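Local coordinates for hypothetical protein ybaA (Shigella flexneri, PDB 2OKQ), which is of unknown function but forms a dimer with a ferredoxin-like alpha/beta fold, whose sheet runs on between the subunits, and which binds sodium in the crystal, at residues V32-A37 / M80-E85; A59-E64 / W94-S99; C65-V70 / N87-F92. All blocks are in the same frame, centred on the assembly; numbering follows the deposited sequence.

All three contacts reach one antiparallel sheet of ferredoxin-like order. Contacts 2 and 3 share strands 61-67 and 88-97 (centres about 20 Å apart) and meet where W94 CZ3 lies 4.0 Å from C65 SG. Contact 1 joins the next strand, 27-36, to the turn after helix 78-81; its centre is about 8 Å from that of contact 3, and E89 N probably bonds V35 O (2.7 Å). Contacts 1 and 2, centres about 22 Å apart, lie on opposite sides of the chain's centre. The A84 and V90 side chains lie about 10 Å from a bound sodium ion, and D72, G73 and D77 form a sodium site in the crystal. All three contacts touch the second subunit.

Contact 1. Residues V32-A37 / M80-E85; sequences VVAVPA and MAVKAE
V82 is the bump of this contact; A34 is the low floor that receives it, and V32 the wall beside that floor. The setting is a four-stranded antiparallel sheet of ferredoxin-like topology, with 32-36 on one of its inner strands and 80-85 covering the end of helix 78-81 and the turn that follows. Along the strand, V32 and A34 direct their side chains to the same face, toward V82, while V33 between them turns to the other face and packs on Y43 of helix 40-56.

The two methyls of V82 divide the work. Its chi1 of -65° sets CG1 anti to the carbonyl carbon and leaves CG2 between the backbone N and the carbonyl carbon, from where CG2 presses on A34 CB at 3.6 Å. CG1 reaches the neighbouring peptide and meets V32 CG1 at 3.8 Å, the two valine side chains crossing at about a right angle. Alanine suits position 34 because its single methyl leaves the strand low enough for a branched residue to settle on it. A84 continues the same surface more loosely, its CB 4.3 Å from A34 CB.

The shape of the turn sets V82 in place. K83, with positive phi (41°), is the C-prime residue of a Schellman motif, with bonds from A84 N to R79 O and from K83 N to M80 O. K83 points away from the strand, and its NZ bonds V75 O of the second subunit. F78 of that subunit packs on V32, and R129 of the same chain bonds V82 O. Between the segments themselves the fit is wholly one of van der Waals surfaces, and its shortest approach is V82 CG1 resting 3.4 Å from the carbonyl oxygen V32 O.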
# COMPACT_ATOMS: atom_id res chain seq x y z
N VAL A 32 3.17 2.91 -5.45
CA VAL A 32 2.68 1.95 -6.46
C VAL A 32 3.67 2.04 -7.61
O VAL A 32 3.98 3.14 -8.08
CB VAL A 32 1.26 2.23 -6.94
CG1 VAL A 32 0.73 1.04 -7.82
CG2 VAL A 32 0.31 2.43 -5.75
N VAL A 33 4.13 0.87 -8.06
CA VAL A 33 5.26 0.76 -8.97
C VAL A 33 4.87 -0.18 -10.12
O VAL A 33 4.17 -1.16 -9.89
CB VAL A 33 6.47 0.16 -8.21
CG1 VAL A 33 7.75 0.33 -8.99
CG2 VAL A 33 6.64 0.80 -6.82
N ALA A 34 5.32 0.13 -11.34
CA ALA A 34 5.27 -0.86 -12.44
C ALA A 34 6.67 -1.49 -12.53
O ALA A 34 7.68 -0.78 -12.59
CB ALA A 34 4.87 -0.18 -13.74
N VAL A 35 6.74 -2.81 -12.47
CA VAL A 35 8.01 -3.51 -12.48
C VAL A 35 7.96 -4.57 -13.59
O VAL A 35 6.99 -5.31 -13.68
CB VAL A 35 8.28 -4.20 -11.10
CG1 VAL A 35 9.58 -4.97 -11.12
CG2 VAL A 35 8.30 -3.17 -9.96
N PRO A 36 9.02 -4.66 -14.43
CA PRO A 36 9.05 -5.75 -15.40
C PRO A 36 8.91 -7.11 -14.72
O PRO A 36 9.59 -7.38 -13.72
CB PRO A 36 10.44 -5.59 -16.05
CG PRO A 36 10.72 -4.14 -15.94
CD PRO A 36 10.21 -3.79 -14.56
N ALA A 37 8.03 -7.95 -15.25
CA ALA A 37 7.70 -9.25 -14.64
C ALA A 37 8.88 -10.21 -14.48
O ALA A 37 8.95 -10.98 -13.52
CB ALA A 37 6.55 -9.91 -15.39
N MET A 80 -3.39 1.32 -15.02
CA MET A 80 -3.49 2.67 -15.60
C MET A 80 -2.78 3.69 -14.72
O MET A 80 -2.15 4.64 -15.23
CB MET A 80 -4.94 3.08 -15.84
CG MET A 80 -5.67 2.23 -16.87
SD MET A 80 -7.44 2.57 -16.99
CE MET A 80 -7.43 4.05 -17.99
N ALA A 81 -2.85 3.46 -13.40
CA ALA A 81 -2.25 4.36 -12.41
C ALA A 81 -0.73 4.52 -12.56
O ALA A 81 -0.18 5.59 -12.24
CB ALA A 81 -2.59 3.86 -11.00
N VAL A 82 -0.05 3.46 -12.99
CA VAL A 82 1.41 3.53 -13.21
C VAL A 82 1.78 3.34 -14.70
O VAL A 82 2.94 3.00 -15.03
CB VAL A 82 2.18 2.54 -12.32
CG1 VAL A 82 2.01 2.92 -10.81
CG2 VAL A 82 1.71 1.10 -12.57
N LYS A 83 0.79 3.53 -15.55
CA LYS A 83 0.93 3.37 -17.02
C LYS A 83 1.77 2.14 -17.33
O LYS A 83 2.78 2.19 -18.04
CB LYS A 83 1.49 4.64 -17.66
CG LYS A 83 0.62 5.85 -17.41
CD LYS A 83 1.16 7.13 -18.01
CE LYS A 83 0.10 8.23 -17.94
NZ LYS A 83 0.63 9.60 -18.26
N ALA A 84 1.33 1.02 -16.76
CA ALA A 84 2.04 -0.24 -16.82
C ALA A 84 2.11 -0.72 -18.26
O ALA A 84 1.11 -0.65 -18.98
CB ALA A 84 1.34 -1.28 -15.96
N GLU A 85 3.28 -1.21 -18.66
CA GLU A 85 3.44 -1.79 -19.99
C GLU A 85 3.25 -3.30 -19.98
O GLU A 85 3.30 -3.94 -18.93
CB GLU A 85 4.77 -1.38 -20.60
CG GLU A 85 4.68 -0.03 -21.29
CD GLU A 85 5.98 0.74 -21.28
OE1 GLU A 85 7.07 0.13 -21.38
OE2 GLU A 85 5.90 1.99 -21.17

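Contact 2. Residues A59-E64 / W94-S99; sequences ALRIVE and WIEYPS
Backbone bonds between V63 and W94 and between L60, R61 and E96 join the segments, and 61-64 runs antiparallel to 94-97, their N-to-C directions 165° apart. The V63-W94 pair is doubly bonded, V63 N to W94 O and W94 N to V63 O both at 3.0 Å. Farther along, E96 O takes L60 N (2.7 Å) and E96 N gives to R61 O (2.9 Å), whereas R61 N is buried without a partner in the model.

Polar side chains gather on E96 OE2. The indole NE1 of W94 comes nearly in its ring plane to the anti lone pair at 3.0 Å. R61, extended from CG to NE, brings NH1 to the syn side at 3.1 Å, tilted from the carboxylate plane. Within the chain two donors meet this oxygen, and R61 NH1 of the second subunit joins them. R61 NE in turn pairs with D140 OD1 of that subunit.

Apolar contacts complete the set. V63 lays CB over the six-membered ring of W94, 3.7 Å from its centroid and 11° off the normal, a CH-pi contact; its branches spread over the ring, CG1 toward CH2 and CG2 toward CZ2. On the other face I62 lies alongside I95, and A59 CB meets I95 CG2 at 3.5 Å.

That face is covered by helix 40-56, where F54 packs on I95 and Y97, and by helix 100-111, whose V102 and A106 pack on Y97; W94 stacks on W94 of the second subunit.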
# COMPACT_ATOMS: atom_id res chain seq x y z
N ALA A 59 11.72 3.75 10.42
CA ALA A 59 10.55 3.01 9.89
C ALA A 59 10.17 1.83 10.78
O ALA A 59 11.04 1.13 11.32
CB ALA A 59 10.82 2.52 8.49
N LEU A 60 8.86 1.61 10.91
CA LEU A 60 8.32 0.53 11.73
C LEU A 60 8.23 -0.76 10.91
O LEU A 60 8.42 -1.85 11.46
CB LEU A 60 6.93 0.88 12.26
CG LEU A 60 6.84 2.12 13.14
CD1 LEU A 60 5.40 2.54 13.29
CD2 LEU A 60 7.46 1.89 14.53
N ARG A 61 7.96 -0.63 9.62
CA ARG A 61 7.66 -1.82 8.81
C ARG A 61 7.74 -1.42 7.36
O ARG A 61 7.40 -0.28 7.01
CB ARG A 61 6.25 -2.31 9.15
CG ARG A 61 5.86 -3.63 8.47
CD ARG A 61 4.41 -3.94 8.78
NE ARG A 61 3.97 -5.19 8.18
CZ ARG A 61 2.69 -5.44 7.92
NH1 ARG A 61 1.76 -4.51 8.20
NH2 ARG A 61 2.34 -6.59 7.35
N ILE A 62 8.21 -2.34 6.52
CA ILE A 62 8.30 -2.09 5.08
C ILE A 62 7.64 -3.30 4.43
O ILE A 62 8.02 -4.43 4.74
CB ILE A 62 9.77 -1.98 4.56
CG1 ILE A 62 10.47 -0.74 5.10
CG2 ILE A 62 9.80 -1.88 3.03
CD1 ILE A 62 10.97 -0.85 6.59
N VAL A 63 6.66 -3.06 3.57
CA VAL A 63 5.91 -4.16 2.95
C VAL A 63 5.87 -3.93 1.45
O VAL A 63 5.59 -2.85 1.00
CB VAL A 63 4.44 -4.25 3.50
CG1 VAL A 63 3.77 -5.49 2.96
CG2 VAL A 63 4.36 -4.28 5.05
N GLU A 64 6.17 -4.96 0.65
CA GLU A 64 6.11 -4.84 -0.80
C GLU A 64 5.26 -6.00 -1.29
O GLU A 64 5.53 -7.14 -0.90
CB GLU A 64 7.50 -4.99 -1.40
CG GLU A 64 8.48 -4.00 -0.83
CD GLU A 64 8.74 -2.84 -1.72
OE1 GLU A 64 8.12 -2.71 -2.80
OE2 GLU A 64 9.59 -2.02 -1.33
N TRP A 94 4.34 -0.09 0.93
CA TRP A 94 4.27 1.01 1.87
C TRP A 94 5.31 0.85 2.96
O TRP A 94 5.89 -0.24 3.17
CB TRP A 94 2.88 1.15 2.48
CG TRP A 94 2.52 0.08 3.48
CD1 TRP A 94 2.73 0.13 4.83
CD2 TRP A 94 1.87 -1.17 3.22
NE1 TRP A 94 2.29 -1.02 5.42
CE2 TRP A 94 1.73 -1.83 4.45
CE3 TRP A 94 1.39 -1.79 2.05
CZ2 TRP A 94 1.13 -3.10 4.57
CZ3 TRP A 94 0.78 -3.07 2.17
CH2 TRP A 94 0.66 -3.70 3.42
N ILE A 95 5.55 1.97 3.64
CA ILE A 95 6.45 1.99 4.79
C ILE A 95 5.72 2.70 5.92
O ILE A 95 5.17 3.79 5.73
CB ILE A 95 7.76 2.72 4.43
CG1 ILE A 95 8.45 2.07 3.22
CG2 ILE A 95 8.69 2.77 5.68
CD1 ILE A 95 9.66 2.80 2.73
N GLU A 96 5.68 2.07 7.09
CA GLU A 96 4.96 2.58 8.24
C GLU A 96 5.92 3.35 9.13
O GLU A 96 7.05 2.91 9.33
CB GLU A 96 4.38 1.42 9.03
CG GLU A 96 3.36 0.59 8.17
CD GLU A 96 2.58 -0.43 8.96
OE1 GLU A 96 2.37 -0.25 10.19
OE2 GLU A 96 2.12 -1.44 8.35
N TYR A 97 5.44 4.47 9.67
CA TYR A 97 6.25 5.37 10.53
C TYR A 97 5.44 5.78 11.75
O TYR A 97 4.19 5.83 11.70
CB TYR A 97 6.63 6.64 9.74
CG TYR A 97 7.66 6.40 8.65
CD1 TYR A 97 9.00 6.22 8.98
CD2 TYR A 97 7.29 6.37 7.30
CE1 TYR A 97 9.97 6.00 7.99
CE2 TYR A 97 8.25 6.17 6.30
CZ TYR A 97 9.59 5.97 6.67
OH TYR A 97 10.54 5.75 5.72
N PRO A 98 6.13 6.11 12.86
CA PRO A 98 5.43 6.55 14.06
C PRO A 98 4.86 7.97 13.96
O PRO A 98 4.01 8.32 14.75
CB PRO A 98 6.52 6.47 15.15
CG PRO A 98 7.80 6.69 14.43
CD PRO A 98 7.59 6.09 13.04
N SER A 99 5.32 8.77 12.98
CA SER A 99 4.84 10.15 12.82
C SER A 99 5.36 10.68 11.51
O SER A 99 6.30 10.14 10.97
CB SER A 99 5.45 11.05 13.91
OG SER A 99 6.86 11.02 13.84

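Contact 3. Residues C65-V70 / N87-F92; sequences CWASDV and NEEVVF
A chi1 of -170° sets CG of W66 anti to the backbone N, which carries the indole over toward E89 and V91, while E89 bends at chi2 (-81°) and folds its chain back against that ring. The side chains of W66 and E89 cross at about a right angle, and E89 CB lies 3.6 Å from W66 CZ2. V91 CG2 meets the same six-membered ring at CE3 (3.4 Å), across from the CZ2/CE2 side used by E89, a tight apolar contact. Strands 65-67 and 88-92 pair antiparallel. F92 N bonds C65 O well at 2.9 Å, but C65 N to F92 O and A67 N to V90 O are weak, bent bonds. A67, small, leaves room for the carboxylate, with CB 3.7 Å from E89 OE1.

A water in the ring plane bridges the pair: it accepts from W66 NE1 at 2.8 Å and donates to E89 OE2 at 3.2 Å. Outward, C65 and A67 pair with a strand of the second subunit, and F92 meets F92 of that subunit. K40 makes a cation-pi contact with the indole.

Tryptophan serves here on two counts: its carbon surface packs on V91 and the aliphatic part of E89, while its N-H is satisfied by a water that it shares with E89 OE2, so the polar ends are linked through solvent.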
# COMPACT_ATOMS: atom_id res chain seq x y z
N CYS A 65 4.29 -5.72 -2.14
CA CYS A 65 3.28 -6.74 -2.51
C CYS A 65 3.20 -6.79 -4.02
O CYS A 65 3.08 -5.75 -4.68
CB CYS A 65 1.91 -6.39 -1.93
SG CYS A 65 1.94 -6.08 -0.13
N TRP A 66 3.22 -8.00 -4.57
CA TRP A 66 3.27 -8.19 -6.04
C TRP A 66 1.88 -8.56 -6.54
O TRP A 66 1.17 -9.34 -5.89
CB TRP A 66 4.23 -9.35 -6.34
CG TRP A 66 4.60 -9.53 -7.77
CD1 TRP A 66 3.98 -10.38 -8.67
CD2 TRP A 66 5.66 -8.88 -8.48
NE1 TRP A 66 4.61 -10.29 -9.90
CE2 TRP A 66 5.63 -9.38 -9.81
CE3 TRP A 66 6.64 -7.94 -8.13
CZ2 TRP A 66 6.54 -8.96 -10.79
CZ3 TRP A 66 7.55 -7.51 -9.11
CH2 TRP A 66 7.49 -8.03 -10.43
N ALA A 67 1.50 -8.04 -7.70
CA ALA A 67 0.15 -8.23 -8.26
C ALA A 67 -0.24 -9.70 -8.21
O ALA A 67 0.56 -10.59 -8.57
CB ALA A 67 0.11 -7.74 -9.73
N SER A 68 -1.46 -9.95 -7.74
CA SER A 68 -2.01 -11.31 -7.73
C SER A 68 -3.34 -11.37 -8.45
O SER A 68 -3.55 -12.21 -9.34
CB SER A 68 -2.15 -11.85 -6.30
OG SER A 68 -3.09 -12.92 -6.26
N ASP A 69 -4.24 -10.47 -8.07
CA ASP A 69 -5.58 -10.40 -8.64
C ASP A 69 -5.98 -8.94 -8.79
O ASP A 69 -6.67 -8.37 -7.93
CB ASP A 69 -6.58 -11.19 -7.78
CG ASP A 69 -8.00 -11.14 -8.33
OD1 ASP A 69 -8.19 -10.95 -9.56
OD2 ASP A 69 -8.94 -11.28 -7.51
N VAL A 70 -5.56 -8.36 -9.91
CA VAL A 70 -5.68 -6.92 -10.11
C VAL A 70 -6.58 -6.68 -11.33
O VAL A 70 -6.14 -6.89 -12.47
CB VAL A 70 -4.31 -6.28 -10.32
CG1 VAL A 70 -4.46 -4.78 -10.57
CG2 VAL A 70 -3.37 -6.56 -9.11
N ASN A 87 4.79 -5.96 -20.43
CA ASN A 87 5.78 -6.81 -19.78
C ASN A 87 5.92 -6.55 -18.27
O ASN A 87 6.81 -7.11 -17.60
CB ASN A 87 7.14 -6.57 -20.44
CG ASN A 87 7.66 -5.15 -20.23
OD1 ASN A 87 6.97 -4.17 -20.51
ND2 ASN A 87 8.88 -5.03 -19.72
N GLU A 88 5.07 -5.68 -17.74
CA GLU A 88 5.23 -5.19 -16.37
C GLU A 88 4.09 -5.65 -15.48
O GLU A 88 2.99 -5.89 -15.96
CB GLU A 88 5.29 -3.67 -16.36
CG GLU A 88 6.45 -3.07 -17.12
CD GLU A 88 6.48 -1.56 -17.05
OE1 GLU A 88 5.42 -0.93 -17.07
OE2 GLU A 88 7.59 -0.99 -17.00
N GLU A 89 4.36 -5.74 -14.17
CA GLU A 89 3.35 -6.06 -13.15
C GLU A 89 3.33 -4.93 -12.14
O GLU A 89 4.32 -4.23 -11.99
CB GLU A 89 3.73 -7.33 -12.39
CG GLU A 89 3.71 -8.62 -13.24
CD GLU A 89 2.32 -9.20 -13.41
OE1 GLU A 89 1.31 -8.51 -13.14
OE2 GLU A 89 2.24 -10.37 -13.83
N VAL A 90 2.20 -4.77 -11.45
CA VAL A 90 2.03 -3.69 -10.46
C VAL A 90 2.49 -4.16 -9.09
O VAL A 90 2.17 -5.27 -8.68
CB VAL A 90 0.57 -3.22 -10.38
CG1 VAL A 90 0.41 -2.14 -9.30
CG2 VAL A 90 0.13 -2.65 -11.75
N VAL A 91 3.27 -3.32 -8.41
CA VAL A 91 3.65 -3.58 -7.03
C VAL A 91 2.95 -2.53 -6.15
O VAL A 91 2.94 -1.37 -6.50
CB VAL A 91 5.19 -3.53 -6.86
CG1 VAL A 91 5.61 -3.60 -5.39
CG2 VAL A 91 5.83 -4.66 -7.62
N PHE A 92 2.38 -2.98 -5.03
CA PHE A 92 1.70 -2.13 -4.05
C PHE A 92 2.57 -2.25 -2.81
O PHE A 92 2.80 -3.36 -2.34
CB PHE A 92 0.28 -2.68 -3.75
CG PHE A 92 -0.51 -1.87 -2.77
CD1 PHE A 92 -1.28 -0.78 -3.18
CD2 PHE A 92 -0.55 -2.23 -1.41
CE1 PHE A 92 -2.04 -0.04 -2.26
CE2 PHE A 92 -1.30 -1.49 -0.48
CZ PHE A 92 -2.07 -0.40 -0.90
O HOH W 1 4.19 -12.13 -11.99